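Local coordinates for 27kDa outer membrane protein (Silicibacter pomeroyi, PDB 3GYK) that probably acts as a thiol-disulfide oxidoreductase through its DsbA-like thioredoxin domain, the part of the longer protein contained in this chain, at residues 21-26 with 51-56; 27-32 with 59-64; 79-84 with 110-115. All coordinates share one frame; numbering follows the deposited sequence. Where two conformers were deposited one is given.

Contact 1 of 3, residues 21-26 with 51-56; sequences EGDVTV and DPNVRL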
# COMPACT_ATOMS: atom_id res chain seq x y z
N GLU A 21 3.51 -9.55 -13.32
CA GLU A 21 2.59 -10.22 -14.26
C GLU A 21 1.77 -11.36 -13.64
O GLU A 21 1.33 -12.28 -14.36
CB GLU A 21 3.36 -10.73 -15.49
CG GLU A 21 3.73 -9.65 -16.52
CD GLU A 21 2.54 -8.81 -16.96
OE1 GLU A 21 1.50 -9.39 -17.34
OE2 GLU A 21 2.64 -7.58 -16.93
N GLY A 22 1.59 -11.34 -12.32
CA GLY A 22 0.79 -12.34 -11.60
C GLY A 22 -0.64 -12.33 -12.13
O GLY A 22 -1.09 -11.30 -12.62
N ASP A 23 -1.34 -13.45 -12.06
CA ASP A 23 -2.68 -13.54 -12.71
C ASP A 23 -3.82 -13.08 -11.81
O ASP A 23 -4.97 -13.03 -12.26
CB ASP A 23 -2.95 -14.94 -13.28
CG ASP A 23 -3.14 -15.99 -12.21
OD1 ASP A 23 -2.89 -15.72 -11.01
OD2 ASP A 23 -3.51 -17.12 -12.59
N VAL A 24 -3.51 -12.79 -10.55
CA VAL A 24 -4.47 -12.19 -9.60
C VAL A 24 -3.82 -10.95 -9.00
O VAL A 24 -2.67 -11.02 -8.49
CB VAL A 24 -4.84 -13.19 -8.49
CG1 VAL A 24 -5.70 -12.52 -7.38
CG2 VAL A 24 -5.57 -14.36 -9.08
N THR A 25 -4.53 -9.82 -9.07
CA THR A 25 -4.09 -8.59 -8.39
C THR A 25 -4.82 -8.39 -7.07
O THR A 25 -6.06 -8.45 -7.01
CB THR A 25 -4.32 -7.34 -9.28
OG1 THR A 25 -3.53 -7.47 -10.46
CG2 THR A 25 -3.88 -6.06 -8.56
N VAL A 26 -4.03 -8.16 -6.02
CA VAL A 26 -4.56 -7.77 -4.71
C VAL A 26 -4.23 -6.31 -4.50
O VAL A 26 -3.05 -5.93 -4.62
CB VAL A 26 -3.94 -8.61 -3.56
CG1 VAL A 26 -4.35 -8.04 -2.18
CG2 VAL A 26 -4.35 -10.07 -3.70
N ASP A 51 2.72 -17.43 -2.63
CA ASP A 51 2.08 -17.42 -3.94
C ASP A 51 2.84 -16.48 -4.89
O ASP A 51 2.62 -15.26 -4.86
CB ASP A 51 0.62 -16.97 -3.83
CG ASP A 51 -0.19 -17.29 -5.09
OD1 ASP A 51 0.39 -17.25 -6.21
OD2 ASP A 51 -1.41 -17.61 -4.96
N PRO A 52 3.71 -17.05 -5.73
CA PRO A 52 4.53 -16.24 -6.62
C PRO A 52 3.76 -15.72 -7.84
O PRO A 52 4.37 -15.13 -8.73
CB PRO A 52 5.63 -17.22 -7.07
CG PRO A 52 5.00 -18.56 -7.03
CD PRO A 52 4.00 -18.49 -5.86
N ASN A 53 2.45 -15.95 -7.88
CA ASN A 53 1.64 -15.52 -9.02
C ASN A 53 0.63 -14.45 -8.60
O ASN A 53 -0.41 -14.26 -9.24
CB ASN A 53 0.97 -16.74 -9.68
CG ASN A 53 0.58 -16.49 -11.13
OD1 ASN A 53 1.14 -15.62 -11.81
ND2 ASN A 53 -0.34 -17.30 -11.64
N VAL A 54 0.93 -13.75 -7.50
CA VAL A 54 0.07 -12.66 -6.98
C VAL A 54 0.80 -11.35 -7.23
O VAL A 54 1.99 -11.19 -6.92
CB VAL A 54 -0.20 -12.84 -5.46
CG1 VAL A 54 -0.81 -11.55 -4.85
CG2 VAL A 54 -1.17 -14.03 -5.22
N ARG A 55 0.09 -10.43 -7.85
CA ARG A 55 0.51 -9.07 -8.05
C ARG A 55 -0.12 -8.22 -6.96
O ARG A 55 -1.33 -8.33 -6.73
CB ARG A 55 -0.10 -8.63 -9.36
CG ARG A 55 0.30 -7.31 -9.86
CD ARG A 55 -0.10 -7.40 -11.34
NE ARG A 55 0.18 -6.15 -11.98
CZ ARG A 55 -0.65 -5.12 -11.98
NH1 ARG A 55 -1.85 -5.24 -11.42
NH2 ARG A 55 -0.28 -3.99 -12.57
N LEU A 56 0.66 -7.34 -6.33
CA LEU A 56 0.15 -6.56 -5.19
C LEU A 56 0.26 -5.07 -5.46
O LEU A 56 1.36 -4.55 -5.65
CB LEU A 56 0.97 -6.92 -3.95
CG LEU A 56 0.70 -6.11 -2.69
CD1 LEU A 56 -0.66 -6.51 -2.16
CD2 LEU A 56 1.77 -6.46 -1.69
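Arg55 and Thr25 stand beside each other on one face of two neighbouring parallel strands, their side chains pointing the same way. From Arg55 CB, 3.6 Å from Val24 O, the arginine chain leaves with CG anti to the backbone N (chi1 -174°) and stays extended as far as NE, a course that carries it alongside the threonine. CG and then CD pass the threonine hydroxyl. NE makes a weak bond to Pro20 O, and the guanidinium finally presents its edge to Thr25: Arg55 NH1 donates to Thr25 OG1 at 3.0 Å, with OG1 only 10° out of the guanidinium plane. NH2 is taken by Phe9 O, so the group is held at several corners and fixed in rotation. Cut back to an alanine, this position would probably lose the bonds from NH1 to Thr25 OG1 and from NH2 to Phe9 O and uncover the sheet face beside the threonine. Threonine suits its place, offering a branched strand former with an acceptor at its tip. The backbones are joined by Arg55 N to Val24 O at 2.9 Å and Val26 N to Arg55 O at 2.8 Å. The other face is apolar: Val26 CG2 meets Val54 CG1 at 4.0 Å. Helix 35-50 packs on Val54 and Leu56. Where the strands begin, Gly22 CA comes within 3.3 Å of Asn53 O, a spot too close for a side chain, and Asp23 N reaches Asn53 only weakly; the carboxylate of Asp23 is instead bridged to Arg172. Asp51 OD1 accepts from Asn53 N, an Asx turn leading out of the helix. Parallel strands 24-30 and 54-60 linked through helix 35-50 form the beta-alpha-beta unit of the thioredoxin fold.

Contact 2 of 3, residues 27-32 with 59-64; sequences VEFFDY and REWPIL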
# COMPACT_ATOMS: atom_id res chain seq x y z
N VAL A 27 -5.23 -5.48 -4.23
CA VAL A 27 -4.95 -4.08 -3.93
C VAL A 27 -5.14 -3.87 -2.43
O VAL A 27 -6.14 -4.33 -1.89
CB VAL A 27 -5.94 -3.15 -4.68
CG1 VAL A 27 -5.60 -1.69 -4.40
CG2 VAL A 27 -5.88 -3.43 -6.22
N GLU A 28 -4.22 -3.17 -1.76
CA GLU A 28 -4.42 -2.86 -0.34
C GLU A 28 -4.44 -1.34 -0.18
O GLU A 28 -3.59 -0.64 -0.75
CB GLU A 28 -3.27 -3.41 0.52
CG GLU A 28 -3.53 -3.15 2.02
CD GLU A 28 -2.41 -3.61 2.96
OE1 GLU A 28 -1.43 -4.23 2.49
OE2 GLU A 28 -2.52 -3.29 4.19
N PHE A 29 -5.42 -0.85 0.58
CA PHE A 29 -5.51 0.56 0.97
C PHE A 29 -5.07 0.59 2.43
O PHE A 29 -5.63 -0.13 3.28
CB PHE A 29 -6.97 1.02 0.91
CG PHE A 29 -7.51 1.25 -0.51
CD1 PHE A 29 -7.85 2.54 -0.94
CD2 PHE A 29 -7.74 0.17 -1.38
CE1 PHE A 29 -8.38 2.77 -2.22
CE2 PHE A 29 -8.27 0.38 -2.67
CZ PHE A 29 -8.58 1.67 -3.10
N PHE A 30 -4.11 1.45 2.77
CA PHE A 30 -3.56 1.40 4.13
C PHE A 30 -3.04 2.76 4.61
O PHE A 30 -2.88 3.70 3.81
CB PHE A 30 -2.38 0.39 4.18
CG PHE A 30 -1.30 0.70 3.19
CD1 PHE A 30 -0.34 1.66 3.47
CD2 PHE A 30 -1.27 0.07 1.93
CE1 PHE A 30 0.66 1.98 2.55
CE2 PHE A 30 -0.28 0.41 0.99
CZ PHE A 30 0.68 1.35 1.30
N ASP A 31 -2.80 2.82 5.93
CA ASP A 31 -2.32 4.03 6.64
C ASP A 31 -1.27 3.51 7.61
O ASP A 31 -1.50 2.51 8.30
CB ASP A 31 -3.52 4.67 7.36
CG ASP A 31 -3.16 5.91 8.18
OD1 ASP A 31 -2.29 5.79 9.08
OD2 ASP A 31 -3.79 6.98 7.95
N TYR A 32 -0.11 4.19 7.68
CA TYR A 32 1.02 3.71 8.50
C TYR A 32 0.78 3.74 10.00
O TYR A 32 1.53 3.13 10.73
CB TYR A 32 2.36 4.41 8.14
CG TYR A 32 2.82 4.03 6.76
CD1 TYR A 32 3.38 2.77 6.51
CD2 TYR A 32 2.69 4.92 5.69
CE1 TYR A 32 3.78 2.38 5.20
CE2 TYR A 32 3.10 4.56 4.38
CZ TYR A 32 3.64 3.30 4.15
OH TYR A 32 4.00 2.96 2.86
N ARG A 59 -2.38 1.30 -2.50
CA ARG A 59 -2.99 2.62 -2.44
C ARG A 59 -2.67 3.21 -1.06
O ARG A 59 -3.20 2.74 -0.01
CB ARG A 59 -4.53 2.55 -2.59
CG ARG A 59 -5.07 2.01 -3.95
CD ARG A 59 -4.45 2.68 -5.20
NE ARG A 59 -4.34 4.14 -5.14
CZ ARG A 59 -4.08 4.89 -6.21
NH1 ARG A 59 -3.97 4.30 -7.42
NH2 ARG A 59 -3.87 6.21 -6.07
N GLU A 60 -1.82 4.22 -1.06
CA GLU A 60 -1.55 4.97 0.17
C GLU A 60 -2.78 5.80 0.43
O GLU A 60 -3.14 6.66 -0.39
CB GLU A 60 -0.32 5.86 -0.05
CG GLU A 60 0.94 5.08 -0.33
CD GLU A 60 1.75 4.80 0.96
OE1 GLU A 60 1.34 5.29 2.04
OE2 GLU A 60 2.79 4.10 0.88
N TRP A 61 -3.43 5.55 1.57
CA TRP A 61 -4.67 6.25 1.92
C TRP A 61 -4.55 6.78 3.35
O TRP A 61 -5.09 6.20 4.30
CB TRP A 61 -5.87 5.30 1.77
CG TRP A 61 -7.20 5.99 1.90
CD1 TRP A 61 -7.48 7.32 1.63
CD2 TRP A 61 -8.42 5.41 2.36
NE1 TRP A 61 -8.80 7.59 1.90
CE2 TRP A 61 -9.40 6.44 2.34
CE3 TRP A 61 -8.80 4.12 2.77
CZ2 TRP A 61 -10.72 6.23 2.75
CZ3 TRP A 61 -10.13 3.91 3.19
CH2 TRP A 61 -11.06 4.95 3.16
N PRO A 62 -3.76 7.86 3.50
CA PRO A 62 -3.54 8.42 4.84
C PRO A 62 -4.82 9.12 5.36
O PRO A 62 -5.30 10.09 4.76
CB PRO A 62 -2.40 9.42 4.62
CG PRO A 62 -2.56 9.85 3.14
CD PRO A 62 -2.90 8.51 2.48
N ILE A 63 -5.38 8.58 6.44
CA ILE A 63 -6.66 9.05 6.98
C ILE A 63 -6.63 9.29 8.48
O ILE A 63 -7.60 9.77 9.05
CB ILE A 63 -7.85 8.10 6.59
CG1 ILE A 63 -7.58 6.67 7.08
CG2 ILE A 63 -8.09 8.14 5.04
CD1 ILE A 63 -8.77 5.67 6.88
N LEU A 64 -5.51 8.96 9.13
CA LEU A 64 -5.43 9.03 10.59
C LEU A 64 -4.59 10.21 11.06
O LEU A 64 -4.12 10.24 12.20
CB LEU A 64 -4.89 7.71 11.17
CG LEU A 64 -5.73 6.47 10.87
CD1 LEU A 64 -5.12 5.24 11.52
CD2 LEU A 64 -7.17 6.66 11.40
O HOH W 1 -0.82 5.69 3.68
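Asp31 OD2 is gripped by two consecutive backbone amides, Ile63 N at 2.7 Å and Leu64 N at 2.9 Å. The first approaches nearly along the C-O axis; the second comes from the syn side, 30° out of the carboxylate plane. With CG anti to the backbone N (chi1 178°), the short aspartate points across to the loop beyond strand 54-60, while OD1 is engaged by Ser68 and Asn33 N. A second carboxylate, Glu60, receives the hydroxyl of Tyr32: Tyr32 OH donates to the syn lone pair of Glu60 OE2 at 2.6 Å, the tyrosine ring and carboxylate planes 40° apart. Tyr84 also bonds OE2, and a water spans Glu60 OE1 and Phe30 O. Glu60 CD lies 3.4 Å from Phe30 CE1.

On the opposite face of the sheet, Arg59 CG sits over the Phe29 ring, 3.7 Å from its centroid, a CH-pi contact. The arginine's bent chain then carries its guanidinium away to Asp11. The parallel pairing ends with Trp61 N bonded to Phe30 O at 3.0 Å.

These are the C-terminal ends of two strands of the thioredoxin fold, where Phe30 touches a CxxC at the start of helix 35-50, consistent with a thioredoxin-type site. The chemistry implies two buried carboxylates held by different partners: Asp31 anchors the loop by taking the amides of Ile63 and Leu64, whereas Glu60 is satisfied by phenols and water.

Contact 3 of 3, residues 79-84 with 110-115; sequences RQQGKY and VGLDTE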
# COMPACT_ATOMS: atom_id res chain seq x y z
N ARG A 79 10.03 6.36 -3.87
CA ARG A 79 10.11 5.76 -5.22
C ARG A 79 11.23 6.40 -6.04
O ARG A 79 11.88 5.73 -6.86
CB ARG A 79 8.78 5.90 -5.96
CG ARG A 79 7.66 5.07 -5.33
CD ARG A 79 6.31 5.35 -5.99
NE ARG A 79 5.89 6.76 -5.96
CZ ARG A 79 4.81 7.21 -6.58
NH1 ARG A 79 4.05 6.36 -7.25
NH2 ARG A 79 4.52 8.51 -6.55
N GLN A 80 11.49 7.70 -5.80
CA GLN A 80 12.49 8.42 -6.57
C GLN A 80 13.90 7.94 -6.26
O GLN A 80 14.82 8.19 -7.04
CB GLN A 80 12.39 9.94 -6.34
CG GLN A 80 11.03 10.54 -6.70
CD GLN A 80 10.50 10.00 -8.03
OE1 GLN A 80 11.20 10.06 -9.04
NE2 GLN A 80 9.26 9.46 -8.01
N GLN A 81 14.04 7.23 -5.15
CA GLN A 81 15.33 6.70 -4.71
C GLN A 81 15.36 5.18 -4.81
O GLN A 81 16.32 4.55 -4.37
CB GLN A 81 15.65 7.16 -3.29
CG GLN A 81 15.98 8.65 -3.22
CD GLN A 81 16.30 9.12 -1.83
OE1 GLN A 81 17.26 8.62 -1.21
NE2 GLN A 81 15.54 10.09 -1.32
N GLY A 82 14.30 4.61 -5.39
CA GLY A 82 14.25 3.19 -5.67
C GLY A 82 14.10 2.36 -4.42
O GLY A 82 14.51 1.19 -4.40
N LYS A 83 13.49 2.94 -3.39
CA LYS A 83 13.47 2.31 -2.08
C LYS A 83 12.06 2.23 -1.49
O LYS A 83 11.92 2.07 -0.28
CB LYS A 83 14.42 3.05 -1.12
CG LYS A 83 15.90 2.80 -1.37
CD LYS A 83 16.77 3.60 -0.40
CE LYS A 83 18.19 3.07 -0.36
NZ LYS A 83 18.95 3.53 -1.57
N TYR A 84 11.03 2.31 -2.34
CA TYR A 84 9.64 2.25 -1.86
C TYR A 84 9.37 1.01 -1.02
O TYR A 84 8.88 1.10 0.12
CB TYR A 84 8.61 2.36 -3.02
CG TYR A 84 7.20 2.30 -2.47
CD1 TYR A 84 6.60 3.45 -1.95
CD2 TYR A 84 6.51 1.08 -2.39
CE1 TYR A 84 5.30 3.40 -1.41
CE2 TYR A 84 5.24 1.01 -1.85
CZ TYR A 84 4.66 2.18 -1.34
OH TYR A 84 3.41 2.12 -0.79
N VAL A 110 16.74 2.93 6.38
CA VAL A 110 16.67 2.23 5.08
C VAL A 110 17.59 2.85 4.02
O VAL A 110 17.61 2.40 2.87
CB VAL A 110 15.22 2.05 4.54
CG1 VAL A 110 14.34 1.33 5.55
CG2 VAL A 110 14.59 3.37 4.11
N GLY A 111 18.32 3.88 4.40
CA GLY A 111 19.34 4.44 3.53
C GLY A 111 18.89 5.54 2.59
O GLY A 111 19.60 5.85 1.62
N LEU A 112 17.74 6.14 2.88
CA LEU A 112 17.27 7.29 2.12
C LEU A 112 18.02 8.56 2.47
O LEU A 112 18.40 8.78 3.63
CB LEU A 112 15.78 7.50 2.34
CG LEU A 112 14.89 6.42 1.72
CD1 LEU A 112 13.50 6.45 2.36
CD2 LEU A 112 14.80 6.62 0.19
N ASP A 113 18.25 9.38 1.45
CA ASP A 113 18.74 10.75 1.60
C ASP A 113 17.51 11.56 2.01
O ASP A 113 16.61 11.75 1.20
CB ASP A 113 19.26 11.23 0.25
CG ASP A 113 19.67 12.69 0.24
OD1 ASP A 113 19.12 13.51 1.01
OD2 ASP A 113 20.55 13.04 -0.58
N THR A 114 17.46 12.03 3.25
CA THR A 114 16.20 12.62 3.76
C THR A 114 15.96 14.06 3.25
O THR A 114 14.82 14.53 3.23
CB THR A 114 16.11 12.59 5.31
OG1 THR A 114 17.25 13.25 5.85
CG2 THR A 114 16.09 11.17 5.82
N GLU A 115 17.04 14.74 2.85
CA GLU A 115 16.93 16.07 2.26
C GLU A 115 16.27 15.98 0.87
O GLU A 115 15.37 16.76 0.54
CB GLU A 115 18.30 16.75 2.20
CG GLU A 115 18.99 16.84 3.57
CD GLU A 115 20.41 17.40 3.50
OE1 GLU A 115 20.95 17.56 2.38
OE2 GLU A 115 20.99 17.67 4.57
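This is a surface contact between two loops of the helical part of the DsbA-like thioredoxin domain, its centre about 17 Å from the centre of the chain. One loop connects helix 66-77 to helix 84-92; the other leaves helix 100-109 through a Schellman motif at Gly111 and enters helix 114-120 at its N-cap, Asp113. The polar link is a pair of bonds between the amide of Gln81 and the backbone of Asp113. Gln81 OE1 accepts from Asp113 N at 2.9 Å, in the carbonyl plane and on a lone pair, while Gln81 NE2 donates to Asp113 O at 3.2 Å and is tilted 20° from that carbonyl's plane. Glutamine suits this place because its flat end offers a donor and an acceptor together, and its chain, extended beyond CG (chi2 -179°), is long enough to reach the other loop. Two bonds to one residue also fix the rotation of the amide. The side chain of Asp113 is turned elsewhere, its OD1 capping Gln116 N in the following helix.

From the second loop Leu112 reaches across, buried where Lys83 and Gln81 meet it. Leu112 CD2 touches the flank of Gln81 from CB to the amide, 3.5 Å from Gln81 CD. Lys83, itself the N-cap residue of helix 84-92, runs past the leucine in the opposite direction and contributes its methylenes, with Lys83 CD 3.7 Å from Leu112 CD2. Phe87 and Leu117 of the adjoining helices also pack on Leu112, so a branched apolar residue fits well. Gly111 has positive phi (89°), where a beta carbon would collide with the carbonyl oxygen of Val110 and come close to Lys83 CE. Next to the ammonium group, Lys83 CE rests 3.3 Å from Val110 O.

Overall arrangement
From the N terminus, strand 24-30 supplies the first halves of contacts 1 and 2 in succession, helix 35-50 follows, and strand 54-60 supplies the second halves in the same order. The two contacts therefore cross along the chain and close one beta-alpha-beta unit at its two ends, their centres about 20 Å apart. Contact 3 opens only after both have closed; it brackets helices 84-92 and 100-109, joining the loop before them to the turn after them. Contact 1 does not touch it, but contact 2 does: Tyr84, the last residue of 79-84, enters the site of contact 2, tying the helical part to the central sheet.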